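PDB 6NL1: mitochondrial edited mRNA stability factor 1 from Trypanosoma brucei, which probably acts as a Nudix-family hydrolase that processes the 5' ends of mitochondrial mRNAs, and can bind GDP. Local coordinates for residues I81-L86 with Y102-K107; H88-F93 with T173-G178; P137-R142 with D169-V174; E191-Q196 with T244-R249. All blocks are in the same frame, centred on the assembly; numbering follows the deposited sequence.

Contact 1 (I81-L86 with Y102-K107)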
# COMPACT_ATOMS: atom_id res chain seq x y z
N ILE A 81 18.44 -3.05 16.15
CA ILE A 81 17.36 -3.94 16.50
C ILE A 81 17.89 -5.02 17.41
O ILE A 81 18.84 -5.73 17.07
CB ILE A 81 16.72 -4.58 15.24
CG1 ILE A 81 15.88 -3.53 14.51
CG2 ILE A 81 15.87 -5.80 15.60
CD1 ILE A 81 15.57 -3.90 13.07
N GLN A 82 17.29 -5.15 18.59
CA GLN A 82 17.70 -6.16 19.55
C GLN A 82 16.78 -7.37 19.47
O GLN A 82 15.59 -7.29 19.77
CB GLN A 82 17.67 -5.57 20.97
CG GLN A 82 18.11 -6.54 22.05
CD GLN A 82 17.77 -6.04 23.45
OE1 GLN A 82 16.77 -5.35 23.65
NE2 GLN A 82 18.62 -6.38 24.42
N LEU A 83 17.32 -8.51 19.06
CA LEU A 83 16.51 -9.72 18.97
C LEU A 83 16.71 -10.57 20.21
O LEU A 83 17.81 -10.64 20.76
CB LEU A 83 16.86 -10.52 17.72
CG LEU A 83 16.52 -9.86 16.38
CD1 LEU A 83 16.80 -10.83 15.24
CD2 LEU A 83 15.07 -9.40 16.36
N GLU A 84 15.64 -11.22 20.65
CA GLU A 84 15.70 -12.13 21.78
C GLU A 84 15.32 -13.53 21.31
O GLU A 84 14.24 -13.73 20.76
CB GLU A 84 14.75 -11.66 22.89
CG GLU A 84 15.08 -10.24 23.37
CD GLU A 84 13.91 -9.56 24.07
OE1 GLU A 84 13.20 -8.76 23.40
OE2 GLU A 84 13.71 -9.80 25.28
N LYS A 85 16.23 -14.48 21.52
CA LYS A 85 15.97 -15.85 21.10
C LYS A 85 14.93 -16.48 22.02
O LYS A 85 14.97 -16.29 23.23
CB LYS A 85 17.25 -16.70 21.10
CG LYS A 85 17.07 -18.02 20.37
CD LYS A 85 18.26 -18.95 20.51
CE LYS A 85 18.03 -20.21 19.68
NZ LYS A 85 18.78 -21.41 20.18
N LEU A 86 14.00 -17.22 21.43
CA LEU A 86 13.01 -17.94 22.19
C LEU A 86 13.25 -19.44 22.05
O LEU A 86 13.73 -19.91 21.02
CB LEU A 86 11.59 -17.58 21.72
CG LEU A 86 11.23 -16.10 21.78
CD1 LEU A 86 9.83 -15.87 21.25
CD2 LEU A 86 11.34 -15.56 23.20
N TYR A 102 12.92 -15.95 17.01
CA TYR A 102 13.39 -14.77 17.71
C TYR A 102 12.28 -13.74 17.84
O TYR A 102 11.34 -13.70 17.04
CB TYR A 102 14.57 -14.14 16.99
CG TYR A 102 15.86 -14.92 17.09
CD1 TYR A 102 16.06 -16.09 16.37
CD2 TYR A 102 16.90 -14.46 17.89
CE1 TYR A 102 17.24 -16.79 16.44
CE2 TYR A 102 18.09 -15.15 17.97
CZ TYR A 102 18.26 -16.32 17.25
OH TYR A 102 19.44 -17.00 17.34
N LYS A 103 12.41 -12.89 18.84
CA LYS A 103 11.42 -11.87 19.13
C LYS A 103 12.04 -10.49 19.09
O LYS A 103 13.18 -10.28 19.52
CB LYS A 103 10.85 -12.14 20.53
CG LYS A 103 9.80 -11.18 20.98
CD LYS A 103 9.35 -11.53 22.39
CE LYS A 103 10.43 -11.23 23.40
NZ LYS A 103 9.88 -11.10 24.77
N TRP A 104 11.29 -9.53 18.57
CA TRP A 104 11.70 -8.14 18.57
C TRP A 104 10.57 -7.33 19.19
O TRP A 104 9.48 -7.26 18.63
CB TRP A 104 11.95 -7.67 17.14
CG TRP A 104 12.29 -6.21 17.02
CD1 TRP A 104 12.95 -5.44 17.93
CD2 TRP A 104 12.00 -5.35 15.91
NE1 TRP A 104 13.09 -4.16 17.46
CE2 TRP A 104 12.51 -4.08 16.22
CE3 TRP A 104 11.35 -5.54 14.68
CZ2 TRP A 104 12.40 -2.99 15.35
CZ3 TRP A 104 11.23 -4.45 13.82
CH2 TRP A 104 11.76 -3.19 14.16
N GLN A 105 10.84 -6.74 20.36
CA GLN A 105 9.85 -5.95 21.10
C GLN A 105 10.01 -4.48 20.74
O GLN A 105 11.01 -3.86 21.08
CB GLN A 105 10.01 -6.15 22.62
CG GLN A 105 8.93 -5.44 23.46
CD GLN A 105 7.51 -5.77 22.99
OE1 GLN A 105 6.67 -4.88 22.80
NE2 GLN A 105 7.24 -7.05 22.80
N THR A 106 9.02 -3.91 20.06
CA THR A 106 9.22 -2.59 19.48
C THR A 106 7.93 -1.76 19.45
O THR A 106 6.98 -2.03 20.20
CB THR A 106 9.86 -2.73 18.06
OG1 THR A 106 10.25 -1.45 17.55
CG2 THR A 106 8.89 -3.42 17.07
N LYS A 107 7.90 -0.74 18.58
CA LYS A 107 6.71 0.10 18.38
C LYS A 107 6.27 0.05 16.93
O LYS A 107 7.07 -0.22 16.04
CB LYS A 107 7.03 1.55 18.73
CG LYS A 107 7.63 1.76 20.11
CD LYS A 107 6.58 1.64 21.19
CE LYS A 107 7.12 2.14 22.53
NZ LYS A 107 6.07 2.03 23.60
O HOH W 1 13.59 -6.92 21.41
O HOH W 2 15.20 -3.25 19.69
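Glu-84 and Lys-103 face each other as an antiparallel hydrogen-bonded pair, and both backbone links between them are made. Glu-84 N donates to Lys-103 O at 2.9 Å, and Lys-103 N to Glu-84 O at 2.8 Å. Toward Gln-82 and Gln-105 the two backbones move apart, and water takes over the bridging. One water gives its protons to Gln-82 O and to Glu-84 OE1, 2.7 Å from the latter, while accepting from Gln-105 N; a second accepts from Gln-82 N and, weakly, from Trp-104 NE1. Lys-103 NZ stays 4.1 Å from Glu-84 OE2, an attraction of opposite charges beyond salt-bridge range. Tyr-102 OH is satisfied by Glu-180.

Apolar groups fill in around these bonds. Ile-81 places CG2 squarely over the five-membered ring of Trp-104, 3.6 Å from its centroid, because CG2 stands opposite the backbone N (chi1 -74° for CG1); Thr-106 CG2 lies on the opposite indole face. At the other end Lys-85 CG rests on a face of the Tyr-102 ring, 4.0 Å from the centroid, before the extended chain leads away. Helix 180-193 packs against Ile-81, Tyr-102 and Trp-104. The pairing is that of a short edge strand closing one side of a four-stranded antiparallel sheet.

Contact 2 (H88-F93 with T173-G178)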
# COMPACT_ATOMS: atom_id res chain seq x y z
N HIS A 88 10.89 -21.75 22.10
CA HIS A 88 9.79 -22.32 21.33
C HIS A 88 8.85 -21.18 21.01
O HIS A 88 8.85 -20.16 21.68
CB HIS A 88 9.02 -23.35 22.15
CG HIS A 88 9.87 -24.43 22.75
ND1 HIS A 88 10.18 -25.60 22.07
CD2 HIS A 88 10.47 -24.54 23.95
CE1 HIS A 88 10.94 -26.36 22.83
NE2 HIS A 88 11.13 -25.74 23.98
N PRO A 89 8.01 -21.35 19.97
CA PRO A 89 7.00 -20.32 19.77
C PRO A 89 5.92 -20.43 20.84
O PRO A 89 5.75 -21.50 21.44
CB PRO A 89 6.39 -20.68 18.40
CG PRO A 89 7.17 -21.87 17.88
CD PRO A 89 7.88 -22.47 19.04
N PRO A 90 5.20 -19.34 21.11
CA PRO A 90 4.00 -19.49 21.94
C PRO A 90 2.96 -20.34 21.20
O PRO A 90 3.04 -20.48 19.98
CB PRO A 90 3.52 -18.05 22.12
CG PRO A 90 4.06 -17.32 20.94
CD PRO A 90 5.39 -17.96 20.65
N ALA A 91 1.99 -20.88 21.92
CA ALA A 91 1.01 -21.80 21.32
C ALA A 91 0.23 -21.17 20.17
O ALA A 91 -0.14 -21.86 19.22
CB ALA A 91 0.05 -22.33 22.38
N ARG A 92 -0.02 -19.88 20.25
CA ARG A 92 -0.76 -19.18 19.20
C ARG A 92 -0.04 -19.18 17.85
O ARG A 92 -0.66 -18.90 16.83
CB ARG A 92 -1.06 -17.75 19.61
CG ARG A 92 0.16 -16.90 19.97
CD ARG A 92 -0.33 -15.56 20.49
NE ARG A 92 0.73 -14.64 20.88
CZ ARG A 92 1.30 -14.63 22.08
NH1 ARG A 92 0.95 -15.53 23.00
NH2 ARG A 92 2.24 -13.74 22.36
N PHE A 93 1.26 -19.47 17.84
CA PHE A 93 2.01 -19.61 16.59
C PHE A 93 2.45 -21.05 16.36
O PHE A 93 3.51 -21.29 15.78
CB PHE A 93 3.22 -18.67 16.54
CG PHE A 93 2.84 -17.22 16.59
CD1 PHE A 93 3.32 -16.41 17.60
CD2 PHE A 93 1.96 -16.69 15.66
CE1 PHE A 93 2.96 -15.06 17.67
CE2 PHE A 93 1.58 -15.36 15.73
CZ PHE A 93 2.08 -14.54 16.73
N THR A 173 4.97 -6.62 19.13
CA THR A 173 5.93 -7.71 19.25
C THR A 173 6.06 -8.38 17.89
O THR A 173 5.07 -8.83 17.31
CB THR A 173 5.47 -8.75 20.30
OG1 THR A 173 5.18 -8.09 21.53
CG2 THR A 173 6.57 -9.79 20.53
N VAL A 174 7.29 -8.44 17.39
CA VAL A 174 7.56 -9.06 16.10
C VAL A 174 8.26 -10.39 16.30
O VAL A 174 9.24 -10.47 17.04
CB VAL A 174 8.46 -8.14 15.23
CG1 VAL A 174 8.80 -8.82 13.91
CG2 VAL A 174 7.79 -6.79 15.02
N TYR A 175 7.76 -11.44 15.66
CA TYR A 175 8.41 -12.74 15.73
C TYR A 175 9.05 -13.10 14.39
O TYR A 175 8.48 -12.85 13.33
CB TYR A 175 7.42 -13.84 16.11
CG TYR A 175 6.79 -13.67 17.46
CD1 TYR A 175 7.27 -14.36 18.57
CD2 TYR A 175 5.70 -12.83 17.64
CE1 TYR A 175 6.69 -14.21 19.80
CE2 TYR A 175 5.11 -12.68 18.86
CZ TYR A 175 5.60 -13.36 19.94
OH TYR A 175 5.00 -13.19 21.16
N LEU A 176 10.24 -13.70 14.45
CA LEU A 176 10.93 -14.17 13.26
C LEU A 176 11.13 -15.67 13.36
O LEU A 176 11.62 -16.17 14.38
CB LEU A 176 12.29 -13.48 13.10
CG LEU A 176 12.44 -11.95 13.22
CD1 LEU A 176 13.87 -11.56 12.93
CD2 LEU A 176 11.51 -11.21 12.30
N PHE A 177 10.74 -16.38 12.30
CA PHE A 177 10.93 -17.83 12.21
C PHE A 177 11.80 -18.15 11.00
O PHE A 177 11.46 -17.79 9.87
CB PHE A 177 9.58 -18.54 12.02
CG PHE A 177 8.56 -18.19 13.06
CD1 PHE A 177 8.42 -18.98 14.18
CD2 PHE A 177 7.75 -17.07 12.91
CE1 PHE A 177 7.47 -18.67 15.15
CE2 PHE A 177 6.81 -16.75 13.87
CZ PHE A 177 6.67 -17.55 14.99
N GLY A 178 12.91 -18.82 11.23
CA GLY A 178 13.76 -19.23 10.13
C GLY A 178 15.01 -19.92 10.62
O GLY A 178 15.08 -20.30 11.79
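Tyr-175 and Phe-177 of strand 171-178, an inner strand of the four-stranded antiparallel sheet, carry the proline-rich loop 88-93 on one face of that sheet. Being two residues apart, they point the same way, toward the loop; in both, CG lies anti to the carbonyl carbon, which sends the two rings out side by side to the loop.

At Tyr-175 one ring face receives Phe-93, whose CE1 stands 3.4 Å from Tyr-175 CE2 and is displaced toward the rim. The two ring planes are inclined at 57°, an oblique pairing. Pro-90 CD approaches Tyr-175 CE1 at 4.1 Å. The phenol oxygen and Arg-92 NH2 converge on Glu-136 OE2, in strand 132-137: the hydroxyl hydrogen-bonds to it and the guanidinium forms a salt bridge, which ties the loop to the neighbouring strand.

Further along, Phe-177 meets the loop with its outer ring atoms. Phe-93 CB packs against Phe-177 CZ at 3.9 Å, so Phe-93 touches both strand aromatics, chiefly through CB on Phe-177 and through the CE1 side of its ring on Tyr-175. Phe-93 N bonds to Pro-90 O within the loop. Pro-89 completes the seam, its CB lying in the plane of the Phe-177 ring, 4.0 Å from Phe-177 CE1.

Contact 3 (P137-R142 with D169-V174)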
# COMPACT_ATOMS: atom_id res chain seq x y z
N PRO A 137 -0.02 -6.78 18.37
CA PRO A 137 0.05 -5.76 19.42
C PRO A 137 0.40 -6.45 20.73
O PRO A 137 -0.16 -7.49 21.05
CB PRO A 137 -1.39 -5.21 19.46
CG PRO A 137 -2.02 -5.64 18.15
CD PRO A 137 -1.38 -6.96 17.84
N THR A 138 1.32 -5.87 21.47
CA THR A 138 1.73 -6.43 22.75
C THR A 138 0.65 -6.28 23.83
O THR A 138 0.53 -7.12 24.71
CB THR A 138 3.01 -5.75 23.23
OG1 THR A 138 3.93 -5.69 22.13
CG2 THR A 138 3.62 -6.51 24.41
N TYR A 139 -0.13 -5.21 23.77
CA TYR A 139 -1.18 -4.94 24.76
C TYR A 139 -2.47 -4.57 24.06
O TYR A 139 -2.90 -3.42 24.11
CB TYR A 139 -0.76 -3.79 25.70
CG TYR A 139 0.59 -4.00 26.33
CD1 TYR A 139 0.79 -5.01 27.26
CD2 TYR A 139 1.67 -3.19 25.99
CE1 TYR A 139 2.03 -5.22 27.84
CE2 TYR A 139 2.92 -3.39 26.57
CZ TYR A 139 3.09 -4.40 27.49
OH TYR A 139 4.32 -4.61 28.06
N PRO A 140 -3.10 -5.55 23.39
CA PRO A 140 -4.26 -5.34 22.51
C PRO A 140 -5.45 -4.67 23.19
O PRO A 140 -6.22 -3.96 22.54
CB PRO A 140 -4.63 -6.76 22.05
CG PRO A 140 -3.93 -7.70 23.04
CD PRO A 140 -2.67 -6.97 23.41
N GLU A 141 -5.62 -4.90 24.49
CA GLU A 141 -6.74 -4.32 25.21
C GLU A 141 -6.67 -2.80 25.16
O GLU A 141 -7.68 -2.12 25.21
CB GLU A 141 -6.75 -4.78 26.67
CG GLU A 141 -6.77 -6.29 26.85
CD GLU A 141 -8.05 -6.92 26.30
OE1 GLU A 141 -9.15 -6.43 26.64
OE2 GLU A 141 -7.94 -7.90 25.53
N ARG A 142 -5.46 -2.26 25.09
CA ARG A 142 -5.31 -0.81 25.03
C ARG A 142 -5.92 -0.25 23.75
O ARG A 142 -6.31 0.92 23.70
CB ARG A 142 -3.84 -0.41 25.17
CG ARG A 142 -3.24 -0.78 26.53
CD ARG A 142 -1.86 -0.15 26.76
NE ARG A 142 -1.90 1.31 26.63
CZ ARG A 142 -0.82 2.10 26.57
NH1 ARG A 142 0.39 1.58 26.65
NH2 ARG A 142 -0.97 3.41 26.44
N ASP A 169 2.88 5.01 18.61
CA ASP A 169 3.20 4.61 19.98
C ASP A 169 2.80 3.17 20.31
O ASP A 169 3.21 2.62 21.34
CB ASP A 169 2.54 5.56 20.99
CG ASP A 169 2.93 7.00 20.77
OD1 ASP A 169 2.03 7.83 20.50
OD2 ASP A 169 4.14 7.31 20.86
N VAL A 170 1.99 2.56 19.46
CA VAL A 170 1.51 1.20 19.73
C VAL A 170 2.66 0.21 19.92
O VAL A 170 3.55 0.10 19.08
CB VAL A 170 0.52 0.73 18.64
CG1 VAL A 170 0.12 -0.72 18.87
CG2 VAL A 170 -0.72 1.66 18.63
N ASP A 171 2.65 -0.49 21.05
CA ASP A 171 3.62 -1.55 21.30
C ASP A 171 3.37 -2.75 20.38
O ASP A 171 2.25 -3.27 20.32
CB ASP A 171 3.58 -2.00 22.75
CG ASP A 171 3.99 -0.91 23.71
OD1 ASP A 171 5.21 -0.65 23.81
OD2 ASP A 171 3.10 -0.31 24.35
N ILE A 172 4.41 -3.20 19.70
CA ILE A 172 4.31 -4.31 18.77
C ILE A 172 5.38 -5.35 19.07
O ILE A 172 6.55 -5.01 19.28
CB ILE A 172 4.45 -3.85 17.30
CG1 ILE A 172 3.36 -2.83 16.95
CG2 ILE A 172 4.39 -5.07 16.34
CD1 ILE A 172 1.92 -3.41 16.88
N THR A 173 4.97 -6.62 19.13
CA THR A 173 5.93 -7.71 19.25
C THR A 173 6.06 -8.38 17.89
O THR A 173 5.07 -8.83 17.31
CB THR A 173 5.47 -8.75 20.30
OG1 THR A 173 5.18 -8.09 21.53
CG2 THR A 173 6.57 -9.79 20.53
N VAL A 174 7.29 -8.44 17.39
CA VAL A 174 7.56 -9.06 16.10
C VAL A 174 8.26 -10.39 16.30
O VAL A 174 9.24 -10.47 17.04
CB VAL A 174 8.46 -8.14 15.23
CG1 VAL A 174 8.80 -8.82 13.91
CG2 VAL A 174 7.79 -6.79 15.02
O HOH W 3 0.05 -2.95 21.98
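The carbonyl oxygen of Asp-171 is gripped twice, by Thr-138 N at 3.0 Å and by a water that donates to it at 2.8 Å. The hydrogen bond from Thr-138 N is nearly straight, 168° at the hydrogen, but the donor stands 48° above the carbonyl plane. The same water accepts from Tyr-139 N, so a single carbonyl holds two successive backbone N-H groups of the loop, one directly and one through solvent. Pro-137 CA also approaches Asp-171 O, at 3.4 Å in a CA-H...O contact.

Beside this, Thr-138 OG1 and Thr-173 OG1 lie 2.8 Å apart. Gln-105 links the two hydroxyls from the adjacent strand, its OE1 bonding to Thr-138 and its NE2 to Thr-173. Both threonines turn OG1 to the side of their own backbone N, anti to the carbonyl carbon, which brings the oxygens together between the segments.

The Asp-171 carboxylate meets the Tyr-139 ring at its edge, with OD2 in the ring plane and 3.6 Å from Tyr-139 CD2. Its firmer partners are Tyr-164, which hydrogen-bonds to OD2, and Lys-107, which forms a salt bridge with OD1. Arg-142 NH1 remains 4.0 Å from Asp-171 OD2, short of a salt bridge, while Arg-142 NE bonds to Gly-162 O.

Pro-137 and Ile-172 form an antiparallel non-hydrogen-bonded pair where the outer strand 132-137 ends beside strand 171-178. Beyond them segment 137-142 leaves the sheet, while Ile-172 packs against helix 108-111.

Contact 4 (E191-Q196 with T244-R249)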
# COMPACT_ATOMS: atom_id res chain seq x y z
N GLU A 191 17.35 -3.68 9.95
CA GLU A 191 18.05 -2.49 10.42
C GLU A 191 18.18 -1.46 9.31
O GLU A 191 18.01 -0.27 9.56
CB GLU A 191 19.41 -2.84 11.02
CG GLU A 191 19.30 -3.61 12.32
CD GLU A 191 20.62 -3.77 13.02
OE1 GLU A 191 20.60 -3.89 14.27
OE2 GLU A 191 21.67 -3.78 12.34
N ALA A 192 18.43 -1.92 8.09
CA ALA A 192 18.47 -1.01 6.95
C ALA A 192 17.09 -0.46 6.65
O ALA A 192 16.92 0.72 6.34
CB ALA A 192 19.03 -1.72 5.72
N ALA A 193 16.08 -1.33 6.76
CA ALA A 193 14.72 -0.92 6.45
C ALA A 193 14.20 0.16 7.40
O ALA A 193 13.55 1.11 6.97
CB ALA A 193 13.78 -2.12 6.44
N ILE A 194 14.47 0.02 8.70
CA ILE A 194 13.97 1.00 9.66
C ILE A 194 14.70 2.34 9.56
O ILE A 194 14.32 3.31 10.21
CB ILE A 194 14.01 0.51 11.14
CG1 ILE A 194 15.45 0.31 11.62
CG2 ILE A 194 13.20 -0.75 11.32
CD1 ILE A 194 15.55 -0.01 13.10
N GLN A 195 15.75 2.38 8.74
CA GLN A 195 16.46 3.63 8.44
C GLN A 195 15.94 4.21 7.14
O GLN A 195 15.97 5.42 6.93
CB GLN A 195 17.96 3.40 8.36
CG GLN A 195 18.63 3.16 9.71
CD GLN A 195 20.09 2.80 9.58
OE1 GLN A 195 20.44 1.70 9.16
NE2 GLN A 195 20.97 3.73 9.95
N GLN A 196 15.49 3.34 6.25
CA GLN A 196 14.78 3.80 5.08
C GLN A 196 13.40 4.21 5.58
O GLN A 196 13.08 4.09 6.77
CB GLN A 196 14.67 2.69 4.02
CG GLN A 196 16.00 2.22 3.45
CD GLN A 196 15.89 0.92 2.63
OE1 GLN A 196 14.82 0.58 2.10
NE2 GLN A 196 16.99 0.18 2.54
N THR A 244 7.44 1.19 -2.38
CA THR A 244 8.90 1.13 -2.51
C THR A 244 9.42 -0.24 -2.05
O THR A 244 9.14 -0.67 -0.93
CB THR A 244 9.59 2.19 -1.63
OG1 THR A 244 9.15 2.02 -0.27
CG2 THR A 244 9.23 3.61 -2.08
N LEU A 245 10.19 -0.90 -2.91
CA LEU A 245 10.95 -2.08 -2.51
C LEU A 245 12.06 -1.63 -1.56
O LEU A 245 12.43 -0.45 -1.53
CB LEU A 245 11.56 -2.77 -3.74
CG LEU A 245 10.57 -3.26 -4.80
CD1 LEU A 245 11.27 -3.63 -6.09
CD2 LEU A 245 9.78 -4.44 -4.27
N LEU A 246 12.60 -2.56 -0.78
CA LEU A 246 13.76 -2.24 0.05
C LEU A 246 14.86 -1.68 -0.85
O LEU A 246 15.10 -2.19 -1.95
CB LEU A 246 14.25 -3.49 0.79
CG LEU A 246 13.30 -4.09 1.83
CD1 LEU A 246 13.85 -5.39 2.40
CD2 LEU A 246 13.02 -3.09 2.94
N TYR A 247 15.51 -0.60 -0.39
CA TYR A 247 16.62 0.04 -1.10
C TYR A 247 16.19 0.88 -2.31
O TYR A 247 17.02 1.52 -2.95
CB TYR A 247 17.68 -0.99 -1.53
CG TYR A 247 18.35 -1.68 -0.37
CD1 TYR A 247 19.31 -1.03 0.39
CD2 TYR A 247 18.01 -2.98 -0.02
CE1 TYR A 247 19.92 -1.66 1.47
CE2 TYR A 247 18.61 -3.62 1.05
CZ TYR A 247 19.57 -2.95 1.79
OH TYR A 247 20.17 -3.58 2.86
N GLU A 248 14.89 0.88 -2.62
CA GLU A 248 14.40 1.62 -3.76
C GLU A 248 14.06 3.07 -3.39
O GLU A 248 13.46 3.33 -2.35
CB GLU A 248 13.18 0.91 -4.35
CG GLU A 248 12.77 1.39 -5.73
CD GLU A 248 11.57 0.64 -6.28
OE1 GLU A 248 10.69 0.23 -5.48
OE2 GLU A 248 11.51 0.45 -7.51
N ARG A 249 14.46 4.01 -4.24
CA ARG A 249 14.11 5.42 -4.04
C ARG A 249 12.64 5.66 -4.41
O ARG A 249 12.05 4.91 -5.19
CB ARG A 249 15.02 6.31 -4.89
CG ARG A 249 16.46 6.38 -4.39
CD ARG A 249 17.35 7.25 -5.28
NE ARG A 249 16.74 8.55 -5.56
CZ ARG A 249 16.74 9.58 -4.71
NH1 ARG A 249 17.32 9.47 -3.52
NH2 ARG A 249 16.16 10.73 -5.06
O HOH W 4 12.64 1.19 0.89
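Ala-192, in the last turn of helix 180-193, sets its methyl group against Tyr-247, the third residue of a type II beta turn that runs from Leu-245 to Glu-248 and belongs to the Nudix-family region of the chain. Ala-192 CB is 3.6 Å from Tyr-247 OH and approaches the ring obliquely. Its carbonyl oxygen accepts from both Gln-195 N and Gln-196 N as the helix runs out.

Ala-193 follows with a purely apolar touch, its CB 3.7 Å from Leu-246 CD2. The leucine also packs against Leu-125 and Arg-128 of helix 120-129, so the end of one helix, the turn and a second helix meet around its side chain.

Gln-196, past the end of the helix, makes the direct hydrogen bond across the contact. With its chain extended beyond CG, it carries the amide across to the turn, where OE1 accepts from Tyr-247 N at 2.8 Å. The N-H points almost straight at the oxygen, 175°, but comes from 35° above the plane of the amide carbonyl. A water donates both to this OE1 and to Leu-245 O, adding a second, solvent-mediated link to the turn. Leu-245 O also accepts the closing bond of the turn from Glu-248 N, and the Glu-248 carboxylate reaches back to Leu-245 N through OE1.

The amide and ring planes of Gln-196 and Tyr-247 are 59° apart. Gln-196 NE2 sits over one face of the tyrosine, displaced toward the rim, with 3.4 Å from NE2 to Tyr-247 CD1.

Contacts 1, 2 and 3 all belong to the four-stranded antiparallel sheet 84-86, 100-107, 171-178, 132-137. Contact 1 joins 84-86 to 100-107, contact 3 the end of 132-137 to 171-178, and contact 2 lays a loop on strand 171-178; their centres are about 10 to 15 Å apart. Contacts 2 and 3 share Thr-173 and Val-174, and contacts 1 and 2 interleave along the chain. Contact 4 comes last in sequence, about 19 Å from contact 1 between centres, yet touches it where Ile-81 meets Glu-191 and Ile-194. Helix 180-193 thus leads from this sheet to the turn at 245-248 in the Nudix-family region, consistent with a link between the two.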